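Local coordinates for CrtC domain-containing protein (Fusarium vanettenii 77-13-4, PDB 7A0Q) that probably hydrates the prenyl group of kievitone, a bean phytoalexin, as the kievitone hydratase of a plant-pathogenic fungus, at residues F26-E31 against Q334-V339; K200-Y205 against Q223-S228; I237-D240 against T245-R248. All blocks are in the same frame, centred on the assembly; numbering follows the deposited sequence.

Overall arrangement
Contacts 1 and 2 touch, with centres about 4 Å apart, where the two lipocalin-like halves of the chain meet. Contact 1 lays the N-terminal segment 26-31 on strand 331-343 of the closed barrel and is partly buried. Contact 2 is buried and sets strand 202-210 against strand 218-225. The two share a run of aromatic and imidazole rings, joined by a hydrogen bond between Tyr336 and His202. Contact 3 lies about 26 Å from both, centre to centre. It is the turn end of a hairpin of the same barrel, partly exposed beside a glycan. It has backbone hydrogen bonds, a serine-glutamate bond and a threonine on a phenylalanine face, whereas contacts 1 and 2 have no hydrogen bond between their segments.

Contact 1: residues F26-E31 against Q334-V339; sequences FPFKPE and QGYGLV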
# COMPACT_ATOMS: atom_id res chain seq x y z
N PHE A 26 8.67 -15.28 6.92
CA PHE A 26 8.38 -14.93 5.53
C PHE A 26 9.65 -14.47 4.83
O PHE A 26 10.51 -13.84 5.45
CB PHE A 26 7.33 -13.82 5.47
CG PHE A 26 5.98 -14.26 5.89
CD1 PHE A 26 5.13 -14.87 4.98
CD2 PHE A 26 5.55 -14.08 7.19
CE1 PHE A 26 3.88 -15.29 5.35
CE2 PHE A 26 4.29 -14.50 7.58
CZ PHE A 26 3.46 -15.11 6.66
N PRO A 27 9.80 -14.78 3.53
CA PRO A 27 11.03 -14.46 2.80
C PRO A 27 11.11 -13.01 2.32
O PRO A 27 11.36 -12.73 1.14
CB PRO A 27 10.99 -15.45 1.63
CG PRO A 27 9.53 -15.63 1.36
CD PRO A 27 8.83 -15.51 2.69
N PHE A 28 10.91 -12.06 3.25
CA PHE A 28 11.08 -10.65 2.93
C PHE A 28 12.50 -10.37 2.47
O PHE A 28 13.47 -10.79 3.12
CB PHE A 28 10.76 -9.77 4.15
CG PHE A 28 9.39 -9.97 4.74
CD1 PHE A 28 8.32 -10.42 3.97
CD2 PHE A 28 9.17 -9.66 6.07
CE1 PHE A 28 7.06 -10.57 4.54
CE2 PHE A 28 7.92 -9.82 6.65
CZ PHE A 28 6.86 -10.27 5.89
N LYS A 29 12.64 -9.64 1.36
CA LYS A 29 13.95 -9.22 0.89
C LYS A 29 13.77 -8.13 -0.16
O LYS A 29 12.75 -8.11 -0.86
CB LYS A 29 14.74 -10.40 0.32
CG LYS A 29 14.07 -11.10 -0.85
CD LYS A 29 14.83 -12.37 -1.25
CE LYS A 29 14.77 -13.43 -0.16
NZ LYS A 29 15.32 -14.76 -0.57
N PRO A 30 14.73 -7.23 -0.31
CA PRO A 30 14.59 -6.15 -1.29
C PRO A 30 15.02 -6.59 -2.69
O PRO A 30 15.76 -7.56 -2.87
CB PRO A 30 15.53 -5.07 -0.76
CG PRO A 30 16.64 -5.87 -0.11
CD PRO A 30 15.98 -7.10 0.47
N GLU A 31 14.53 -5.85 -3.67
CA GLU A 31 15.13 -5.92 -4.99
C GLU A 31 16.33 -4.99 -5.06
O GLU A 31 16.57 -4.16 -4.17
CB GLU A 31 14.09 -5.58 -6.08
CG GLU A 31 13.08 -6.69 -6.22
CD GLU A 31 11.95 -6.36 -7.18
OE1 GLU A 31 11.70 -5.17 -7.46
OE2 GLU A 31 11.31 -7.33 -7.66
N GLN A 334 2.55 -19.52 -3.77
CA GLN A 334 2.09 -18.93 -2.52
C GLN A 334 2.76 -17.58 -2.37
O GLN A 334 3.78 -17.29 -3.00
CB GLN A 334 2.39 -19.84 -1.32
CG GLN A 334 3.87 -20.11 -1.12
CD GLN A 334 4.14 -21.01 0.07
OE1 GLN A 334 3.41 -21.97 0.32
NE2 GLN A 334 5.19 -20.69 0.82
N GLY A 335 2.17 -16.73 -1.54
CA GLY A 335 2.78 -15.44 -1.30
C GLY A 335 2.10 -14.70 -0.18
O GLY A 335 1.33 -15.27 0.59
N TYR A 336 2.39 -13.40 -0.11
CA TYR A 336 1.90 -12.54 0.96
C TYR A 336 1.70 -11.15 0.38
O TYR A 336 2.09 -10.86 -0.75
CB TYR A 336 2.89 -12.50 2.14
CG TYR A 336 4.23 -11.92 1.75
CD1 TYR A 336 4.45 -10.54 1.73
CD2 TYR A 336 5.29 -12.75 1.37
CE1 TYR A 336 5.67 -10.00 1.35
CE2 TYR A 336 6.52 -12.22 1.00
CZ TYR A 336 6.70 -10.85 0.98
OH TYR A 336 7.91 -10.32 0.61
N GLY A 337 1.10 -10.28 1.18
CA GLY A 337 0.92 -8.91 0.74
C GLY A 337 -0.01 -8.17 1.67
O GLY A 337 -0.03 -8.42 2.88
N LEU A 338 -0.79 -7.26 1.09
CA LEU A 338 -1.68 -6.42 1.89
C LEU A 338 -3.01 -6.25 1.17
O LEU A 338 -3.06 -6.15 -0.07
CB LEU A 338 -1.03 -5.06 2.17
CG LEU A 338 -1.87 -4.06 2.98
CD1 LEU A 338 -0.99 -3.30 3.97
CD2 LEU A 338 -2.62 -3.09 2.06
N VAL A 339 -4.09 -6.23 1.94
CA VAL A 339 -5.41 -5.85 1.45
C VAL A 339 -5.79 -4.53 2.10
O VAL A 339 -5.61 -4.34 3.31
CB VAL A 339 -6.47 -6.94 1.71
CG1 VAL A 339 -6.66 -7.17 3.20
CG2 VAL A 339 -7.77 -6.53 1.04
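Phe28 and Tyr336 form the main aromatic pair. The edge of the Phe28 ring points at the face of the Tyr336 ring in a T-shaped stack. The centroids are 4.9 Å apart and the planes stand at 70°. Two neighbouring atoms of Phe28 do the touching. CD1 of Phe28 sits 3.4 Å from CZ of Tyr336, and CE1 of Phe28 lies 3.5 Å from CE1 of Tyr336. The Tyr336 ring is reached because its CG lies between the backbone N and the carbonyl carbon (chi1 62°), which raises the ring from the strand toward the N-terminal segment.

Looser apolar contacts flank this pair. Phe26 meets Tyr336 obliquely, with CD1 of Phe26 4.2 Å from CD2 of Tyr336, and completes an aromatic cluster of Phe26, Phe28 and Tyr336. Phe26 also lays its CB over one face of the Phe28 ring, toward its rim. Pro27 adds its CD, 4.4 Å from CE2 of Tyr336. Pro27 is the centre of an inverse gamma turn, closed by a weak bond from Phe28 N to Phe26 O. Phe26 and Phe28, on either end of the turn, both touch Tyr336.

The contact brings the N-terminal segment onto the last strand of an eight-stranded antiparallel barrel, in the lipocalin-like domain. Tyr64 of strand 58-66 meets the rings of both Phe28 and Tyr336, and Phe321 packs edge-to-face with Phe26.

No hydrogen bond joins the two segments. Tyr336 OH is 3.4 Å from CD1 of Phe28, at the edge of that ring, but its hydrogen bond goes to His202 NE2.

Contact 2: residues K200-Y205 against Q223-S228; sequences KSHTWY and QLHIPS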
# COMPACT_ATOMS: atom_id res chain seq x y z
N LYS A 200 16.69 -8.66 4.81
CA LYS A 200 15.51 -9.50 4.99
C LYS A 200 14.27 -8.64 5.20
O LYS A 200 13.35 -9.01 5.94
CB LYS A 200 15.73 -10.47 6.15
CG LYS A 200 16.81 -11.50 5.81
CD LYS A 200 17.14 -12.41 6.98
CE LYS A 200 18.15 -13.48 6.55
NZ LYS A 200 18.57 -14.35 7.69
N SER A 201 14.21 -7.50 4.51
CA SER A 201 13.12 -6.54 4.64
C SER A 201 12.87 -5.92 3.27
O SER A 201 13.74 -5.94 2.39
CB SER A 201 13.47 -5.43 5.64
OG SER A 201 13.65 -5.93 6.97
N HIS A 202 11.67 -5.36 3.08
CA HIS A 202 11.45 -4.51 1.92
C HIS A 202 10.23 -3.65 2.17
O HIS A 202 9.41 -3.95 3.03
CB HIS A 202 11.27 -5.31 0.62
CG HIS A 202 10.03 -6.16 0.59
ND1 HIS A 202 8.88 -5.80 -0.08
CD2 HIS A 202 9.78 -7.37 1.16
CE1 HIS A 202 7.97 -6.75 0.08
NE2 HIS A 202 8.49 -7.71 0.83
N THR A 203 10.13 -2.56 1.42
CA THR A 203 9.01 -1.63 1.56
C THR A 203 8.34 -1.46 0.21
O THR A 203 9.02 -1.26 -0.80
CB THR A 203 9.48 -0.27 2.10
OG1 THR A 203 9.99 -0.44 3.43
CG2 THR A 203 8.34 0.75 2.14
N TRP A 204 7.01 -1.54 0.20
CA TRP A 204 6.22 -1.12 -0.95
C TRP A 204 5.79 0.31 -0.66
O TRP A 204 5.05 0.56 0.29
CB TRP A 204 5.01 -2.03 -1.15
CG TRP A 204 4.12 -1.63 -2.34
CD1 TRP A 204 3.49 -0.43 -2.55
CD2 TRP A 204 3.78 -2.47 -3.44
NE1 TRP A 204 2.76 -0.48 -3.72
CE2 TRP A 204 2.93 -1.72 -4.29
CE3 TRP A 204 4.10 -3.78 -3.80
CZ2 TRP A 204 2.40 -2.25 -5.47
CZ3 TRP A 204 3.55 -4.31 -4.97
CH2 TRP A 204 2.73 -3.54 -5.79
N TYR A 205 6.29 1.23 -1.47
CA TYR A 205 5.90 2.63 -1.41
C TYR A 205 4.89 2.88 -2.53
O TYR A 205 5.15 2.56 -3.69
CB TYR A 205 7.13 3.53 -1.55
CG TYR A 205 6.79 4.99 -1.70
CD1 TYR A 205 6.54 5.77 -0.57
CD2 TYR A 205 6.75 5.59 -2.95
CE1 TYR A 205 6.23 7.11 -0.69
CE2 TYR A 205 6.43 6.94 -3.08
CZ TYR A 205 6.18 7.69 -1.95
OH TYR A 205 5.89 9.02 -2.08
N GLN A 223 -2.26 -5.72 -2.80
CA GLN A 223 -0.84 -5.58 -3.10
C GLN A 223 -0.22 -6.95 -2.86
O GLN A 223 -0.14 -7.39 -1.72
CB GLN A 223 -0.22 -4.52 -2.19
CG GLN A 223 1.28 -4.39 -2.35
CD GLN A 223 1.99 -3.97 -1.08
OE1 GLN A 223 2.98 -4.59 -0.69
NE2 GLN A 223 1.50 -2.91 -0.42
N LEU A 224 0.22 -7.63 -3.92
CA LEU A 224 0.63 -9.03 -3.80
C LEU A 224 2.08 -9.26 -4.22
O LEU A 224 2.54 -8.73 -5.23
CB LEU A 224 -0.29 -9.95 -4.61
CG LEU A 224 -1.79 -9.78 -4.36
CD1 LEU A 224 -2.58 -10.72 -5.27
CD2 LEU A 224 -2.16 -9.98 -2.87
N HIS A 225 2.76 -10.11 -3.45
CA HIS A 225 4.12 -10.57 -3.73
C HIS A 225 4.12 -12.08 -3.86
O HIS A 225 3.47 -12.78 -3.08
CB HIS A 225 5.09 -10.16 -2.62
CG HIS A 225 5.10 -8.69 -2.34
ND1 HIS A 225 6.06 -7.84 -2.83
CD2 HIS A 225 4.22 -7.92 -1.66
CE1 HIS A 225 5.79 -6.60 -2.45
NE2 HIS A 225 4.67 -6.62 -1.75
N ILE A 226 4.85 -12.59 -4.86
CA ILE A 226 5.02 -14.03 -5.06
C ILE A 226 6.52 -14.32 -5.00
O ILE A 226 7.21 -14.20 -6.03
CB ILE A 226 4.39 -14.50 -6.38
CG1 ILE A 226 2.90 -14.15 -6.39
CG2 ILE A 226 4.58 -16.02 -6.55
CD1 ILE A 226 2.21 -14.38 -7.74
N PRO A 227 7.05 -14.68 -3.83
CA PRO A 227 8.51 -14.73 -3.65
C PRO A 227 9.29 -15.58 -4.64
O PRO A 227 10.46 -15.28 -4.89
CB PRO A 227 8.66 -15.28 -2.22
CG PRO A 227 7.42 -14.78 -1.52
CD PRO A 227 6.32 -14.77 -2.56
N SER A 228 8.69 -16.60 -5.23
CA SER A 228 9.49 -17.34 -6.21
C SER A 228 9.69 -16.60 -7.53
O SER A 228 10.37 -17.12 -8.42
CB SER A 228 8.86 -18.71 -6.47
OG SER A 228 7.54 -18.58 -6.96
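Gln223 lies flat over one face of the Trp204 indole, amide and ring planes 20° apart. Gln223 CG stands over the six-membered ring of Trp204, 3.3 Å from its centroid and displaced toward CE3, in a CH-pi contact. The Gln223 amide carbon CD is 3.3 Å from Trp204 CD2, and NE2 of Gln223 lies 3.5 Å from CG of Trp204. A bend of the Gln223 chain at chi2 lays the amide along the indole.

His225 helps to fix the rotation of this amide. His225 NE2 donates to Gln223 OE1 at 2.8 Å, in the carbonyl plane and on a lone pair, with an N-H...O angle of 165°. The bond also lies near the imidazole plane. Tyr64 OH is a second partner of the same oxygen.

The strands come from two lipocalin-like domains: 202-210 from the N-terminal one and 218-225 from the closed barrel. The axes of 202-205 and 223-225 come no closer than 10.3 Å and run roughly antiparallel, so they meet through side chains and not as paired strands.

His202 and His225 reach toward each other from the two strands. The edge of His202 points at the face of His225, with CE1 of His202 3.3 Å from CE1 of His225 and planes at 63°. Trp204 completes this aromatic cluster. Its CE3 lies 3.5 Å from His225 NE2, in an oblique pair neither stacked nor edge-to-face. His202 NE2 bonds to Tyr336 OH, His225 ND1 to Lys232 NZ and Trp204 NE1 to Asp206 OD1.

Contact 3: residues I237-D240 against T245-R248; sequences IFSD and TETR. With NAG (2-acetamido-2-deoxy-beta-D-glucopyranose), chain C.
Thr247 lies beside Phe238 and points the same way from the sheet. Its CB stands over the face of the Phe238 ring, 3.8 Å from the centroid and 18° off the normal, in a CH-pi contact. From CB the side chain divides. The methyl CG2 of Thr247 reaches one side of the ring, 3.5 Å from CZ of Phe238. The hydroxyl OG1 of Thr247 lies on the other branch, 3.6 Å from Phe238 CE1. Phe238 CG sits between its backbone N and carbonyl carbon (chi1 55°), which swings the ring alongside the threonine. Phe168 packs edge-to-face with the same ring.

Phe238 and Thr247 are a hydrogen-bonded pair of an antiparallel hairpin, strands 232-240 and 245-253 of the lipocalin-like barrel. Thr247 N donates to Phe238 O at 2.8 Å, and Phe238 N donates back to Thr247 O. Asp240 and Thr245 form the next such pair, near the turn, again with two backbone bonds. Asp240 OD1 accepts from the backbone N of both Phe242 and Arg243, which ties the loop to the strand end. Asp240 CB also packs against Thr245 OG1.

Ser239 and Glu246 face the other side of the sheet as a non-hydrogen-bonded pair. Ser239 OG donates to Glu246 OE1 at 2.8 Å, on its syn side, and lies as near to Glu246 OE2. The bend in the glutamate chain (chi2 -62°) brings the carboxylate back over Ser239.

Ile237 shares that side with a glycan attached to the protein itself. The acetamide methyl C8 of the NAG makes van der Waals contacts, 3.6 Å from Ile237 CG2 and 3.1 Å from Ile237 O. The sugar's hydrogen bonds go to Thr220 OG1 and Tyr343 OH.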
# COMPACT_ATOMS: atom_id res chain seq x y z
N ILE A 237 -10.61 -3.14 -7.12
CA ILE A 237 -12.00 -3.53 -7.34
C ILE A 237 -12.90 -2.44 -6.76
O ILE A 237 -12.78 -2.11 -5.58
CB ILE A 237 -12.33 -4.89 -6.70
CG1 ILE A 237 -11.32 -5.95 -7.13
CG2 ILE A 237 -13.75 -5.32 -7.08
CD1 ILE A 237 -10.19 -6.13 -6.13
N PHE A 238 -13.80 -1.89 -7.58
CA PHE A 238 -14.77 -0.91 -7.11
C PHE A 238 -15.77 -0.65 -8.23
O PHE A 238 -15.52 -0.95 -9.39
CB PHE A 238 -14.12 0.42 -6.67
CG PHE A 238 -13.25 1.06 -7.73
CD1 PHE A 238 -13.80 1.88 -8.70
CD2 PHE A 238 -11.87 0.85 -7.74
CE1 PHE A 238 -13.02 2.48 -9.68
CE2 PHE A 238 -11.07 1.45 -8.72
CZ PHE A 238 -11.64 2.26 -9.69
N SER A 239 -16.91 -0.08 -7.85
CA SER A 239 -17.93 0.26 -8.84
C SER A 239 -17.73 1.66 -9.38
O SER A 239 -17.31 2.57 -8.66
CB SER A 239 -19.32 0.16 -8.21
OG SER A 239 -19.58 -1.14 -7.74
N ASP A 240 -18.03 1.83 -10.67
CA ASP A 240 -18.03 3.14 -11.31
C ASP A 240 -19.48 3.52 -11.58
O ASP A 240 -20.05 3.09 -12.59
CB ASP A 240 -17.23 3.11 -12.61
CG ASP A 240 -17.18 4.46 -13.30
OD1 ASP A 240 -17.96 5.36 -12.93
OD2 ASP A 240 -16.36 4.63 -14.22
N THR A 245 -20.29 0.93 -14.70
CA THR A 245 -19.50 -0.26 -14.96
C THR A 245 -18.86 -0.70 -13.65
O THR A 245 -18.85 0.04 -12.67
CB THR A 245 -18.40 -0.01 -16.01
OG1 THR A 245 -17.57 1.08 -15.58
CG2 THR A 245 -18.99 0.30 -17.39
N GLU A 246 -18.29 -1.90 -13.66
CA GLU A 246 -17.56 -2.43 -12.52
C GLU A 246 -16.08 -2.46 -12.85
O GLU A 246 -15.67 -3.08 -13.84
CB GLU A 246 -18.05 -3.83 -12.15
CG GLU A 246 -19.46 -3.86 -11.55
CD GLU A 246 -19.57 -3.09 -10.23
OE1 GLU A 246 -18.59 -3.09 -9.45
OE2 GLU A 246 -20.64 -2.49 -9.98
N THR A 247 -15.27 -1.81 -12.02
CA THR A 247 -13.82 -1.85 -12.18
C THR A 247 -13.27 -3.03 -11.40
O THR A 247 -13.55 -3.19 -10.21
CB THR A 247 -13.20 -0.53 -11.73
OG1 THR A 247 -13.64 0.51 -12.62
CG2 THR A 247 -11.66 -0.61 -11.77
N ARG A 248 -12.52 -3.90 -12.08
CA ARG A 248 -12.00 -5.10 -11.43
C ARG A 248 -10.80 -5.55 -12.26
O ARG A 248 -10.96 -6.22 -13.28
CB ARG A 248 -13.08 -6.19 -11.32
CG ARG A 248 -13.94 -6.37 -12.58
CD ARG A 248 -15.04 -7.41 -12.38
NE ARG A 248 -15.81 -7.62 -13.60
CZ ARG A 248 -15.47 -8.45 -14.58
NH1 ARG A 248 -14.35 -9.16 -14.52
NH2 ARG A 248 -16.25 -8.57 -15.65
C1 NAG C . -18.28 -1.88 -1.54
C2 NAG C . -17.77 -3.30 -1.72
C3 NAG C . -18.94 -4.25 -1.97
C4 NAG C . -20.04 -4.10 -0.93
C5 NAG C . -20.41 -2.64 -0.71
C6 NAG C . -21.29 -2.44 0.50
C7 NAG C . -15.55 -3.75 -2.68
C8 NAG C . -14.76 -3.84 -3.95
N2 NAG C . -16.82 -3.39 -2.82
O3 NAG C . -18.44 -5.59 -1.96
O4 NAG C . -21.21 -4.75 -1.41
O5 NAG C . -19.24 -1.85 -0.48
O6 NAG C . -20.64 -2.93 1.67
O7 NAG C . -15.05 -3.98 -1.58